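Local coordinates for protein endoglucanase (Ruminococcus champanellensis, PDB 6WQV) that probably hydrolyses the beta-1,4-linked backbones of cellulose and related plant polysaccharides as a broad-specificity family 5 endoglucanase, at residues 116-121 against 137-142; 130-135 against 182-187; 146-151 against 197-202. All coordinates share one frame; numbering follows the deposited sequence.

Interaction 1: residues 116-121 against 137-142; sequences LNIHHE and ARLDAI. With GLC (alpha-D-glucopyranose), chain E; BGC (beta-D-glucopyranose), chain B.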
ATOM      1  N   LEU A 116      -0.457   3.983   6.523  1.00  9.83           N
ATOM      2  CA  LEU A 116       0.756   3.427   7.110  1.00  9.29           C
ATOM      3  C   LEU A 116       0.588   1.918   7.217  1.00  9.01           C
ATOM      4  O   LEU A 116      -0.423   1.450   7.754  1.00 10.29           O
ATOM      5  CB  LEU A 116       0.951   4.023   8.507  1.00 10.97           C
ATOM      6  CG  LEU A 116       2.116   3.478   9.333  1.00 10.52           C
ATOM      7  CD1 LEU A 116       3.416   3.826   8.627  1.00 11.48           C
ATOM      8  CD2 LEU A 116       2.098   4.025  10.737  1.00 11.72           C
ATOM      9  N   ASN A 117       1.573   1.158   6.726  1.00  8.76           N
ATOM     10  CA  ASN A 117       1.467  -0.303   6.669  1.00  8.44           C
ATOM     11  C   ASN A 117       2.683  -0.981   7.297  1.00 11.00           C
ATOM     12  O   ASN A 117       3.561  -0.343   7.883  1.00 10.24           O
ATOM     13  CB  ASN A 117       1.224  -0.788   5.230  1.00  9.10           C
ATOM     14  CG  ASN A 117       2.490  -0.829   4.380  1.00 10.34           C
ATOM     15  OD1 ASN A 117       3.592  -0.571   4.854  1.00 10.48           O
ATOM     16  ND2 ASN A 117       2.324  -1.172   3.101  1.00 10.24           N
ATOM     17  N   ILE A 118       2.682  -2.318   7.223  1.00 10.34           N
ATOM     18  CA  ILE A 118       3.893  -3.133   7.236  1.00  9.96           C
ATOM     19  C   ILE A 118       4.061  -3.680   5.820  1.00  9.70           C
ATOM     20  O   ILE A 118       3.070  -4.026   5.162  1.00 11.46           O
ATOM     21  CB  ILE A 118       3.889  -4.245   8.305  1.00 11.10           C
ATOM     22  CG1 ILE A 118       2.966  -5.414   7.956  1.00 12.45           C
ATOM     23  CG2 ILE A 118       3.488  -3.691   9.673  1.00 11.45           C
ATOM     24  CD1 ILE A 118       2.947  -6.509   9.032  1.00 14.03           C
ATOM     25  N   HIS A 119       5.305  -3.714   5.325  1.00  9.62           N
ATOM     26  CA  HIS A 119       5.520  -3.885   3.895  1.00  9.50           C
ATOM     27  C   HIS A 119       6.299  -5.161   3.617  1.00 11.59           C
ATOM     28  O   HIS A 119       5.696  -6.241   3.529  1.00 12.64           O
ATOM     29  CB  HIS A 119       6.101  -2.605   3.274  1.00  9.88           C
ATOM     30  CG  HIS A 119       5.845  -2.480   1.804  1.00 10.03           C
ATOM     31  ND1 HIS A 119       4.653  -2.002   1.296  1.00 11.24           N
ATOM     32  CD2 HIS A 119       6.620  -2.774   0.734  1.00 11.13           C
ATOM     33  CE1 HIS A 119       4.713  -2.001  -0.022  1.00 10.00           C
ATOM     34  NE2 HIS A 119       5.896  -2.463  -0.388  1.00 10.91           N
ATOM     35  N   HIS A 120       7.613  -5.096   3.411  1.00 12.17           N
ATOM     36  CA  HIS A 120       8.374  -6.283   3.018  1.00 10.71           C
ATOM     37  C   HIS A 120       8.763  -7.105   4.250  1.00 12.86           C
ATOM     38  O   HIS A 120       9.926  -7.175   4.658  1.00 14.06           O
ATOM     39  CB  HIS A 120       9.613  -5.897   2.223  1.00 10.79           C
ATOM     40  CG  HIS A 120       9.330  -5.276   0.892  1.00 11.99           C
ATOM     41  ND1 HIS A 120       8.430  -5.804  -0.007  1.00 12.56           N
ATOM     42  CD2 HIS A 120       9.873  -4.188   0.286  1.00 11.40           C
ATOM     43  CE1 HIS A 120       8.411  -5.064  -1.101  1.00 12.15           C
ATOM     44  NE2 HIS A 120       9.281  -4.077  -0.949  1.00 12.14           N
ATOM     45  N   GLU A 121       7.758  -7.773   4.820  1.00 12.72           N
ATOM     46  CA  GLU A 121       7.908  -8.591   6.015  1.00 14.07           C
ATOM     47  C   GLU A 121       7.933 -10.080   5.698  1.00 12.03           C
ATOM     48  O   GLU A 121       7.904 -10.902   6.616  1.00 14.17           O
ATOM     49  CB  GLU A 121       6.752  -8.317   6.978  1.00 13.53           C
ATOM     50  CG  GLU A 121       6.612  -6.855   7.387  1.00 12.67           C
ATOM     51  CD  GLU A 121       7.826  -6.308   8.132  1.00 14.16           C
ATOM     52  OE1 GLU A 121       8.316  -6.907   9.106  1.00 15.50           O
ATOM     53  OE2 GLU A 121       8.296  -5.223   7.740  1.00 21.02           O
ATOM     54  N   ALA A 137       1.472 -14.082  16.679  1.00 14.53           N
ATOM     55  CA  ALA A 137       2.066 -13.457  17.860  1.00 13.40           C
ATOM     56  C   ALA A 137       2.926 -12.254  17.482  1.00 14.96           C
ATOM     57  O   ALA A 137       2.872 -11.209  18.144  1.00 15.39           O
ATOM     58  CB  ALA A 137       2.896 -14.480  18.636  1.00 13.85           C
ATOM     59  N   ARG A 138       3.731 -12.379  16.422  1.00 12.94           N
ATOM     60  CA  ARG A 138       4.588 -11.272  16.009  1.00 12.45           C
ATOM     61  C   ARG A 138       3.763 -10.127  15.444  1.00 14.56           C
ATOM     62  O   ARG A 138       4.028  -8.954  15.742  1.00 12.74           O
ATOM     63  CB  ARG A 138       5.609 -11.771  14.988  1.00 13.21           C
ATOM     64  CG  ARG A 138       6.547 -10.698  14.474  1.00 12.59           C
ATOM     65  CD  ARG A 138       7.802 -11.278  13.860  1.00 13.12           C
ATOM     66  NE  ARG A 138       8.639 -10.226  13.282  1.00 14.22           N
ATOM     67  CZ  ARG A 138       9.922 -10.367  12.981  1.00 15.22           C
ATOM     68  NH1 ARG A 138      10.537 -11.518  13.199  1.00 17.83           N
ATOM     69  NH2 ARG A 138      10.601  -9.349  12.457  1.00 16.21           N
ATOM     70  N   LEU A 139       2.743 -10.441  14.646  1.00 13.13           N
ATOM     71  CA  LEU A 139       1.847  -9.406  14.142  1.00 14.01           C
ATOM     72  C   LEU A 139       1.231  -8.616  15.281  1.00 12.93           C
ATOM     73  O   LEU A 139       1.150  -7.384  15.232  1.00 13.93           O
ATOM     74  CB  LEU A 139       0.732 -10.056  13.330  1.00 17.28           C
ATOM     75  CG  LEU A 139       0.977 -10.288  11.848  1.00 18.32           C
ATOM     76  CD1 LEU A 139      -0.149 -11.137  11.294  1.00 20.44           C
ATOM     77  CD2 LEU A 139       1.074  -8.959  11.125  1.00 15.27           C
ATOM     78  N   ASP A 140       0.743  -9.315  16.303  1.00 12.85           N
ATOM     79  CA  ASP A 140       0.146  -8.620  17.431  1.00 14.23           C
ATOM     80  C   ASP A 140       1.180  -7.765  18.153  1.00 14.26           C
ATOM     81  O   ASP A 140       0.902  -6.614  18.512  1.00 13.24           O
ATOM     82  CB  ASP A 140      -0.501  -9.630  18.367  1.00 14.73           C
ATOM     83  CG  ASP A 140      -0.947  -9.009  19.648  1.00 17.14           C
ATOM     84  OD1 ASP A 140      -1.901  -8.199  19.620  1.00 17.44           O
ATOM     85  OD2 ASP A 140      -0.323  -9.299  20.683  1.00 23.02           O
ATOM     86  N   ALA A 141       2.392  -8.292  18.337  1.00 14.21           N
ATOM     87  CA  ALA A 141       3.417  -7.540  19.050  1.00 14.49           C
ATOM     88  C   ALA A 141       3.784  -6.253  18.320  1.00 14.03           C
ATOM     89  O   ALA A 141       3.921  -5.195  18.948  1.00 14.64           O
ATOM     90  CB  ALA A 141       4.663  -8.401  19.270  1.00 16.06           C
ATOM     91  N   ILE A 142       3.947  -6.324  16.997  0.94 12.85           N
ATOM     92  CA  ILE A 142       4.368  -5.127  16.279  0.94 13.12           C
ATOM     93  C   ILE A 142       3.200  -4.165  16.076  0.94 12.15           C
ATOM     94  O   ILE A 142       3.363  -2.950  16.209  0.94 11.55           O
ATOM     95  CB  ILE A 142       5.126  -5.437  14.971  0.94 14.88           C
ATOM     96  CG1 ILE A 142       4.253  -6.115  13.920  0.94 17.22           C
ATOM     97  CG2 ILE A 142       6.369  -6.279  15.257  0.94 16.36           C
ATOM     98  CD1 ILE A 142       4.935  -6.131  12.547  0.94 17.73           C
TER
HETATM   99  C1  GLC E   1       4.120  -4.673  -5.118  1.00 19.28           C
HETATM  100  C2  GLC E   1       4.981  -4.153  -3.982  1.00 13.23           C
HETATM  101  C3  GLC E   1       5.955  -3.084  -4.238  1.00 11.80           C
HETATM  102  C4  GLC E   1       6.707  -3.345  -5.522  1.00 11.97           C
HETATM  103  C5  GLC E   1       5.681  -3.362  -6.630  1.00 14.21           C
HETATM  104  C6  GLC E   1       6.262  -3.392  -8.033  1.00 14.02           C
HETATM  105  O1  GLC E   1       2.902  -4.080  -5.296  1.00 19.54           O
HETATM  106  O2  GLC E   1       4.077  -3.826  -2.883  1.00 13.78           O
HETATM  107  O3  GLC E   1       6.891  -3.073  -3.097  1.00 11.71           O
HETATM  108  O4  GLC E   1       7.692  -2.323  -5.704  1.00 12.33           O
HETATM  109  O5  GLC E   1       4.827  -4.564  -6.467  1.00 16.68           O
HETATM  110  O6  GLC E   1       6.968  -4.534  -8.257  1.00 16.40           O
HETATM  111  C2  BGC B   2       9.789  -1.789  -6.657  1.00 12.32           C
HETATM  112  C3  BGC B   2      11.134  -2.345  -6.995  1.00 12.77           C
HETATM  113  C4  BGC B   2      11.760  -3.081  -5.837  1.00 14.81           C
HETATM  114  C5  BGC B   2      10.837  -4.155  -5.305  1.00 14.28           C
HETATM  115  C6  BGC B   2      11.296  -4.837  -4.055  1.00 14.02           C
HETATM  116  C1  BGC B   2       8.856  -2.869  -6.126  1.00 13.71           C
HETATM  117  O2  BGC B   2       9.190  -1.168  -7.820  1.00 13.21           O
HETATM  118  O3  BGC B   2      12.008  -1.236  -7.411  1.00 14.48           O
HETATM  119  O4  BGC B   2      12.973  -3.790  -6.290  1.00 17.94           O
HETATM  120  O5  BGC B   2       9.517  -3.548  -4.975  1.00 13.62           O
HETATM  121  O6  BGC B   2      10.445  -5.954  -3.775  1.00 19.75           O
HETATM  122  O   HOH W   1       8.972  -6.985  11.938  1.00 16.78           O
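Ile118 meets the helix through its terminal methyl, CD1, which lies 3.7 Å from Leu139 CD2. The same methyl also nears Ile142, while Ile118 CG2 faces Ile142 alone, 4.0 Å from its CD1; this second contact belongs to one of two conformers of Ile142 and is less certain. Leu139 and Ile142 each cross Ile118 at about a right angle. CG1 of Ile118 stands between the backbone N and the carbonyl carbon (chi1 74°), which leaves CG2 beside the backbone N. Trp80, Trp143 and Ile146 also pack against this isoleucine, and this part of the contact is buried. The looser side is polar: Glu121 and Arg138 hold their charged atoms OE1 and NH2 4.7 Å apart, and a water spans them, donating to OE1 and accepting from NH2 at the edge of the guanidinium group. Trp124 takes part on both sides, as a donor to OE1 and as a cation-pi partner of Arg138. The pairing belongs to the beta-alpha-beta unit of a TIM barrel, in which helix 129-149 covers the outside of strand 113-117 while the residues after the strand line the glycan pocket at the C-terminal end of the barrel strands. There His119 NE2 shares a 2.9 Å hydrogen bond with O3 of the alpha-glucose, nearly straight at 171°. Asn117 ND2 donates to His119 ND1, 3.1 Å away and in the ring plane, fixing how the imidazole is turned. His119 CD2 lies over the centre of the His120 imidazole. A leucine in place of His119 would probably leave the sugar O3 without this partner and the Asn117 amide without its acceptor.

Interaction 2: residues 130-135 against 182-187; sequences AQKDSV and RQVINS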
ATOM      1  N   ALA A 130       2.059 -24.155   9.734  1.00 23.09           N
ATOM      2  CA  ALA A 130       3.203 -24.386  10.607  1.00 23.27           C
ATOM      3  C   ALA A 130       3.717 -23.085  11.217  1.00 22.24           C
ATOM      4  O   ALA A 130       4.250 -23.101  12.332  1.00 24.60           O
ATOM      5  CB  ALA A 130       4.322 -25.080   9.830  1.00 26.36           C
ATOM      6  N   GLN A 131       3.576 -21.962  10.512  1.00 21.21           N
ATOM      7  CA  GLN A 131       4.054 -20.675  11.006  1.00 18.73           C
ATOM      8  C   GLN A 131       2.964 -19.833  11.654  1.00 18.44           C
ATOM      9  O   GLN A 131       3.282 -18.831  12.302  1.00 17.76           O
ATOM     10  CB  GLN A 131       4.706 -19.887   9.864  1.00 19.06           C
ATOM     11  CG  GLN A 131       6.018 -20.490   9.397  1.00 20.60           C
ATOM     12  CD  GLN A 131       7.104 -20.374  10.454  1.00 22.32           C
ATOM     13  OE1 GLN A 131       7.193 -19.367  11.155  1.00 21.66           O
ATOM     14  NE2 GLN A 131       7.924 -21.411  10.582  1.00 25.48           N
ATOM     15  N   LYS A 132       1.703 -20.246  11.534  1.00 16.03           N
ATOM     16  CA  LYS A 132       0.570 -19.380  11.861  1.00 14.89           C
ATOM     17  C   LYS A 132       0.633 -18.807  13.271  1.00 15.59           C
ATOM     18  O   LYS A 132       0.457 -17.598  13.461  1.00 14.88           O
ATOM     19  CB  LYS A 132      -0.711 -20.189  11.676  1.00 18.30           C
ATOM     20  CG  LYS A 132      -1.991 -19.457  11.982  1.00 18.85           C
ATOM     21  CD  LYS A 132      -3.151 -20.424  11.817  1.00 20.55           C
ATOM     22  CE  LYS A 132      -4.477 -19.809  12.225  1.00 22.51           C
ATOM     23  NZ  LYS A 132      -5.603 -20.776  12.042  1.00 25.87           N
ATOM     24  N   ASP A 133       0.841 -19.656  14.280  1.00 17.17           N
ATOM     25  CA  ASP A 133       0.808 -19.165  15.656  1.00 17.47           C
ATOM     26  C   ASP A 133       1.933 -18.164  15.904  1.00 16.62           C
ATOM     27  O   ASP A 133       1.720 -17.120  16.531  1.00 16.44           O
ATOM     28  CB  ASP A 133       0.896 -20.329  16.643  1.00 18.43           C
ATOM     29  CG  ASP A 133      -0.354 -21.191  16.656  1.00 22.27           C
ATOM     30  OD1 ASP A 133      -1.387 -20.775  16.088  1.00 23.07           O
ATOM     31  OD2 ASP A 133      -0.295 -22.290  17.243  1.00 23.12           O
ATOM     32  N   SER A 134       3.140 -18.475  15.420  1.00 18.14           N
ATOM     33  CA  SER A 134       4.281 -17.579  15.587  1.00 16.70           C
ATOM     34  C   SER A 134       4.035 -16.253  14.884  1.00 16.35           C
ATOM     35  O   SER A 134       4.320 -15.181  15.433  1.00 15.48           O
ATOM     36  CB  SER A 134       5.528 -18.258  15.019  1.00 18.13           C
ATOM     37  OG  SER A 134       6.665 -17.411  15.036  1.00 20.94           O
ATOM     38  N   VAL A 135       3.494 -16.306  13.668  1.00 15.33           N
ATOM     39  CA  VAL A 135       3.268 -15.082  12.908  1.00 13.53           C
ATOM     40  C   VAL A 135       2.190 -14.234  13.563  1.00 13.79           C
ATOM     41  O   VAL A 135       2.325 -13.007  13.670  1.00 14.06           O
ATOM     42  CB  VAL A 135       2.931 -15.426  11.447  1.00 14.85           C
ATOM     43  CG1 VAL A 135       2.539 -14.174  10.693  1.00 15.79           C
ATOM     44  CG2 VAL A 135       4.111 -16.113  10.780  1.00 15.64           C
ATOM     45  N   ARG A 182      -4.239 -19.046   1.693  1.00 15.27           N
ATOM     46  CA  ARG A 182      -5.346 -18.095   1.667  1.00 14.67           C
ATOM     47  C   ARG A 182      -6.122 -18.138   2.973  1.00 13.42           C
ATOM     48  O   ARG A 182      -6.559 -17.101   3.486  1.00 14.47           O
ATOM     49  CB  ARG A 182      -6.221 -18.365   0.444  1.00 14.06           C
ATOM     50  CG  ARG A 182      -5.428 -18.229  -0.857  1.00 14.98           C
ATOM     51  CD  ARG A 182      -6.268 -18.388  -2.116  1.00 16.14           C
ATOM     52  NE  ARG A 182      -6.900 -19.691  -2.299  1.00 18.05           N
ATOM     53  CZ  ARG A 182      -6.412 -20.684  -3.043  1.00 19.33           C
ATOM     54  NH1 ARG A 182      -5.244 -20.564  -3.669  1.00 20.04           N
ATOM     55  NH2 ARG A 182      -7.097 -21.809  -3.148  1.00 20.98           N
ATOM     56  N   GLN A 183      -6.293 -19.340   3.536  0.53 13.65           N
ATOM     57  CA  GLN A 183      -6.938 -19.459   4.839  0.53 14.70           C
ATOM     58  C   GLN A 183      -6.143 -18.727   5.910  0.53 14.64           C
ATOM     59  O   GLN A 183      -6.690 -17.920   6.668  0.53 14.53           O
ATOM     60  CB  GLN A 183      -7.058 -20.931   5.233  0.53 16.64           C
ATOM     61  CG  GLN A 183      -8.119 -21.732   4.516  0.53 19.89           C
ATOM     62  CD  GLN A 183      -8.037 -23.212   4.854  0.53 26.73           C
ATOM     63  OE1 GLN A 183      -6.994 -23.707   5.287  0.53 27.76           O
ATOM     64  NE2 GLN A 183      -9.138 -23.926   4.660  0.53 30.07           N
ATOM     65  N   VAL A 184      -4.845 -19.031   6.012  1.00 14.77           N
ATOM     66  CA  VAL A 184      -4.022 -18.456   7.072  1.00 13.72           C
ATOM     67  C   VAL A 184      -4.011 -16.929   7.006  1.00 14.19           C
ATOM     68  O   VAL A 184      -4.016 -16.254   8.042  1.00 14.45           O
ATOM     69  CB  VAL A 184      -2.606 -19.062   7.011  1.00 15.33           C
ATOM     70  CG1 VAL A 184      -1.678 -18.355   7.975  1.00 17.59           C
ATOM     71  CG2 VAL A 184      -2.652 -20.553   7.350  1.00 15.64           C
ATOM     72  N   ILE A 185      -4.009 -16.360   5.794  1.00 12.28           N
ATOM     73  CA  ILE A 185      -4.028 -14.901   5.654  1.00 12.72           C
ATOM     74  C   ILE A 185      -5.282 -14.296   6.278  1.00 12.58           C
ATOM     75  O   ILE A 185      -5.220 -13.208   6.871  1.00 12.52           O
ATOM     76  CB  ILE A 185      -3.813 -14.517   4.169  1.00 12.40           C
ATOM     77  CG1 ILE A 185      -2.343 -14.767   3.800  1.00 13.31           C
ATOM     78  CG2 ILE A 185      -4.252 -13.082   3.910  1.00 15.05           C
ATOM     79  CD1 ILE A 185      -2.071 -14.812   2.320  1.00 14.10           C
ATOM     80  N   ASN A 186      -6.423 -14.994   6.200  1.00 12.09           N
ATOM     81  CA  ASN A 186      -7.614 -14.493   6.879  1.00 12.17           C
ATOM     82  C   ASN A 186      -7.381 -14.379   8.384  1.00 12.24           C
ATOM     83  O   ASN A 186      -7.868 -13.444   9.025  1.00 13.84           O
ATOM     84  CB  ASN A 186      -8.825 -15.376   6.588  1.00 12.85           C
ATOM     85  CG  ASN A 186      -9.263 -15.314   5.140  1.00 14.29           C
ATOM     86  OD1 ASN A 186      -9.103 -14.289   4.470  1.00 13.39           O
ATOM     87  ND2 ASN A 186      -9.820 -16.411   4.646  1.00 15.25           N
ATOM     88  N   SER A 187      -6.664 -15.344   8.971  1.00 11.83           N
ATOM     89  CA  SER A 187      -6.329 -15.265  10.389  1.00 12.45           C
ATOM     90  C   SER A 187      -5.442 -14.061  10.682  1.00 13.03           C
ATOM     91  O   SER A 187      -5.648 -13.353  11.675  1.00 13.19           O
ATOM     92  CB  SER A 187      -5.626 -16.554  10.822  1.00 14.84           C
ATOM     93  OG  SER A 187      -5.255 -16.519  12.189  1.00 18.87           O
TER
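Ser187 OG is approached from helix 129-149 by two residues: Asn136 is its hydrogen-bond partner through ND2, and Lys132 brings CE to 3.4 Å from the oxygen. The lysine contact is made by carbon, with Lys132 CE also 3.7 Å from Ser187 CB, so the last methylene, CE, lies against the serine while Asn136 meets its polar need. With OG anti to the backbone N (chi1 179°), the hydroxyl lies beside Lys132 CE. Nearer its root the lysine touches a buried residue, Lys132 CG resting 4.2 Å from Val184 CG1, and the two side chains cross obliquely. Lys132 is extended throughout, with CG anti to the backbone N, and this straight run takes it past Val184 to Ser187, one turn further along helix 179-197. The backbones come close where these side chains meet, with CA of Lys132 and CA of Val184 6.7 Å apart. No hydrogen bond links the two segments directly; what they share is van der Waals contact, carbon on carbon at Val184 and carbon on a hydroxyl oxygen at Ser187, buried at the valine and partly exposed along the lysine. Elsewhere on helix 179-197, Arg182 forms a salt bridge with Asp224. Helices 129-149 and 179-197 follow the third and fourth strands of the barrel, and their side-by-side contact is that of neighbouring helices in the outer layer of a (beta/alpha)8 TIM barrel.

Interaction 3: residues 146-151 against 197-202; sequences IATRFG and RATGGN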
ATOM      1  N   ILE A 146       2.860  -0.122  16.864  1.00 11.17           N
ATOM      2  CA  ILE A 146       2.550   0.891  15.859  1.00 12.22           C
ATOM      3  C   ILE A 146       1.262   1.612  16.225  1.00 11.00           C
ATOM      4  O   ILE A 146       1.189   2.847  16.194  1.00 12.48           O
ATOM      5  CB  ILE A 146       2.462   0.270  14.451  1.00 11.54           C
ATOM      6  CG1 ILE A 146       3.796  -0.382  14.077  1.00 12.64           C
ATOM      7  CG2 ILE A 146       2.029   1.330  13.432  1.00 12.22           C
ATOM      8  CD1 ILE A 146       3.716  -1.337  12.882  1.00 13.23           C
ATOM      9  N   ALA A 147       0.241   0.855  16.617  1.00 10.98           N
ATOM     10  CA  ALA A 147      -1.056   1.455  16.890  1.00 10.87           C
ATOM     11  C   ALA A 147      -0.990   2.386  18.092  1.00 12.02           C
ATOM     12  O   ALA A 147      -1.651   3.429  18.108  1.00 13.08           O
ATOM     13  CB  ALA A 147      -2.106   0.370  17.112  1.00 13.83           C
ATOM     14  N   THR A 148      -0.211   2.035  19.115  1.00 12.44           N
ATOM     15  CA  THR A 148      -0.135   2.925  20.268  1.00 14.54           C
ATOM     16  C   THR A 148       0.637   4.192  19.930  1.00 13.66           C
ATOM     17  O   THR A 148       0.261   5.285  20.369  1.00 15.76           O
ATOM     18  CB  THR A 148       0.431   2.222  21.502  1.00 17.51           C
ATOM     19  OG1 THR A 148       1.738   1.711  21.248  1.00 19.99           O
ATOM     20  CG2 THR A 148      -0.460   1.074  21.912  1.00 16.06           C
ATOM     21  N   ARG A 149       1.712   4.089  19.140  1.00 13.42           N
ATOM     22  CA  ARG A 149       2.450   5.301  18.797  1.00 15.14           C
ATOM     23  C   ARG A 149       1.566   6.277  18.028  1.00 13.56           C
ATOM     24  O   ARG A 149       1.656   7.498  18.223  1.00 14.06           O
ATOM     25  CB  ARG A 149       3.704   4.968  17.983  1.00 13.78           C
ATOM     26  CG  ARG A 149       4.423   6.200  17.423  1.00 15.23           C
ATOM     27  CD  ARG A 149       5.011   7.089  18.521  1.00 20.70           C
ATOM     28  NE  ARG A 149       6.247   6.539  19.066  1.00 22.05           N
ATOM     29  CZ  ARG A 149       7.478   6.972  18.786  1.00 20.95           C
ATOM     30  NH1 ARG A 149       7.686   7.983  17.949  1.00 20.70           N
ATOM     31  NH2 ARG A 149       8.512   6.371  19.352  1.00 21.93           N
ATOM     32  N   PHE A 150       0.711   5.757  17.144  1.00 11.52           N
ATOM     33  CA  PHE A 150      -0.077   6.559  16.219  1.00 12.11           C
ATOM     34  C   PHE A 150      -1.535   6.670  16.636  1.00 13.23           C
ATOM     35  O   PHE A 150      -2.364   7.135  15.852  1.00 13.77           O
ATOM     36  CB  PHE A 150       0.073   6.014  14.793  1.00 12.55           C
ATOM     37  CG  PHE A 150       1.439   6.247  14.208  1.00 12.07           C
ATOM     38  CD1 PHE A 150       1.747   7.455  13.604  1.00 13.35           C
ATOM     39  CD2 PHE A 150       2.426   5.278  14.300  1.00 12.37           C
ATOM     40  CE1 PHE A 150       3.010   7.686  13.096  1.00 11.85           C
ATOM     41  CE2 PHE A 150       3.688   5.503  13.783  1.00 12.96           C
ATOM     42  CZ  PHE A 150       3.983   6.707  13.187  1.00 12.48           C
ATOM     43  N   GLY A 151      -1.858   6.301  17.873  1.00 13.95           N
ATOM     44  CA  GLY A 151      -3.248   6.223  18.271  1.00 13.87           C
ATOM     45  C   GLY A 151      -3.965   7.549  18.382  1.00 15.15           C
ATOM     46  O   GLY A 151      -5.197   7.575  18.304  1.00 17.79           O
ATOM     47  N   ARG A 197      -7.982  -2.621  17.541  1.00 11.96           N
ATOM     48  CA  ARG A 197      -9.163  -2.212  18.298  1.00 12.07           C
ATOM     49  C   ARG A 197      -8.924  -2.302  19.802  1.00 12.45           C
ATOM     50  O   ARG A 197      -9.538  -1.555  20.575  1.00 14.14           O
ATOM     51  CB  ARG A 197     -10.382  -3.046  17.897  1.00 12.29           C
ATOM     52  CG  ARG A 197     -10.765  -2.968  16.429  1.00 11.86           C
ATOM     53  CD  ARG A 197     -10.996  -1.526  15.973  1.00 12.41           C
ATOM     54  NE  ARG A 197     -11.542  -1.513  14.619  1.00 12.78           N
ATOM     55  CZ  ARG A 197     -11.369  -0.531  13.747  1.00 13.05           C
ATOM     56  NH1 ARG A 197     -10.655   0.548  14.074  1.00 13.26           N
ATOM     57  NH2 ARG A 197     -11.910  -0.634  12.541  1.00 12.93           N
ATOM     58  N   ALA A 198      -8.031  -3.200  20.228  1.00 11.60           N
ATOM     59  CA  ALA A 198      -7.709  -3.383  21.635  1.00 11.84           C
ATOM     60  C   ALA A 198      -7.014  -2.178  22.252  1.00 12.98           C
ATOM     61  O   ALA A 198      -6.870  -2.138  23.483  1.00 14.66           O
ATOM     62  CB  ALA A 198      -6.820  -4.622  21.773  1.00 13.46           C
ATOM     63  N   THR A 199      -6.579  -1.210  21.452  1.00 12.49           N
ATOM     64  CA  THR A 199      -5.955  -0.006  21.989  1.00 14.02           C
ATOM     65  C   THR A 199      -6.951   1.122  22.218  1.00 14.78           C
ATOM     66  O   THR A 199      -6.589   2.128  22.832  1.00 15.76           O
ATOM     67  CB  THR A 199      -4.800   0.476  21.099  1.00 14.81           C
ATOM     68  OG1 THR A 199      -5.278   0.844  19.796  1.00 13.64           O
ATOM     69  CG2 THR A 199      -3.756  -0.620  20.952  1.00 15.47           C
ATOM     70  N   GLY A 200      -8.191   0.979  21.751  1.00 14.58           N
ATOM     71  CA  GLY A 200      -9.207   1.971  22.047  1.00 15.85           C
ATOM     72  C   GLY A 200      -8.879   3.364  21.521  1.00 14.89           C
ATOM     73  O   GLY A 200      -8.077   3.556  20.603  1.00 14.82           O
ATOM     74  N   GLY A 201      -9.531   4.348  22.139  1.00 15.43           N
ATOM     75  CA  GLY A 201      -9.357   5.727  21.708  1.00 15.71           C
ATOM     76  C   GLY A 201      -9.749   5.904  20.255  1.00 15.54           C
ATOM     77  O   GLY A 201     -10.708   5.297  19.762  1.00 15.92           O
ATOM     78  N   ASN A 202      -9.002   6.759  19.552  1.00 14.23           N
ATOM     79  CA  ASN A 202      -9.280   6.981  18.138  1.00 12.38           C
ATOM     80  C   ASN A 202      -9.098   5.700  17.331  1.00 14.14           C
ATOM     81  O   ASN A 202      -9.710   5.544  16.266  1.00 13.52           O
ATOM     82  CB  ASN A 202      -8.371   8.081  17.576  1.00 14.22           C
ATOM     83  CG  ASN A 202      -8.777   9.483  18.024  1.00 14.83           C
ATOM     84  OD1 ASN A 202      -9.735   9.673  18.779  1.00 17.18           O
ATOM     85  ND2 ASN A 202      -8.028  10.482  17.554  1.00 16.96           N
TER
HETATM   86  O   HOH W   2      -6.935   8.285  20.718  1.00 25.67           O
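Thr148 and Thr199 meet through their methyl groups, CG2 to CG2 at 3.8 Å, the two side chains crossing at about a right angle. Beside them Ala147 CB comes within 4.2 Å of Thr199 OG1. In both threonines CG2 lies anti to the carbonyl carbon and OG1 between the backbone N and that carbon (chi1 59° for Thr148, 63° for Thr199), which keeps each hydroxyl close to its own backbone. Thr148 OG1 bonds to Thr144 O one turn earlier and Thr199 OG1 to Val196 O, leaving the methyls to make the threonine-threonine contact. Further on, Gly151 O rests 3.3 Å from Asn202 CB, with the CA atoms of these residues 6.1 Å apart. A water completes this end: it donates to Gly151 O at 3.1 Å and accepts from Asn202 N at 2.8 Å, joining the two backbones where no direct hydrogen bond does. Asn202 ND2 donates to Thr9 O, a residue near the N-terminus. Outside this shell, Asn203 ND2 bonds to both Thr199 OG1 and Ala147 O, tying the loop to the last turn of the helix. The loop itself is shaped by a type I beta turn from Arg197 to Gly200, closed by Gly200 N on Arg197 O, and by positive phi at both Gly200 and Gly201. Here the C-terminal end of helix 129-149 meets the loop leading from helix 179-197 into strand 208-211, an alpha-to-beta connection of the TIM barrel, on the side remote from the glycan pocket.

Overall arrangement
All three interactions use helix 129-149, at successive places along its length. Interaction 2 takes its first turns, interaction 1 the middle and interaction 3 the C-terminal end. Interaction 1 is the core contact, pairing the helix with its own strand through buried aliphatic groups and reaching the glycan pocket. The other two join the helix to the next barrel unit: interaction 2 is partly buried and rests on lysine carbons, whereas interaction 3 lies at the surface and combines threonine methyls with a water bridge. Interactions 1 and 3 touch through Leu116 against Phe150 and Ile146, but interactions 2 and 3 stay apart, their nearest atoms about 12 Å from each other.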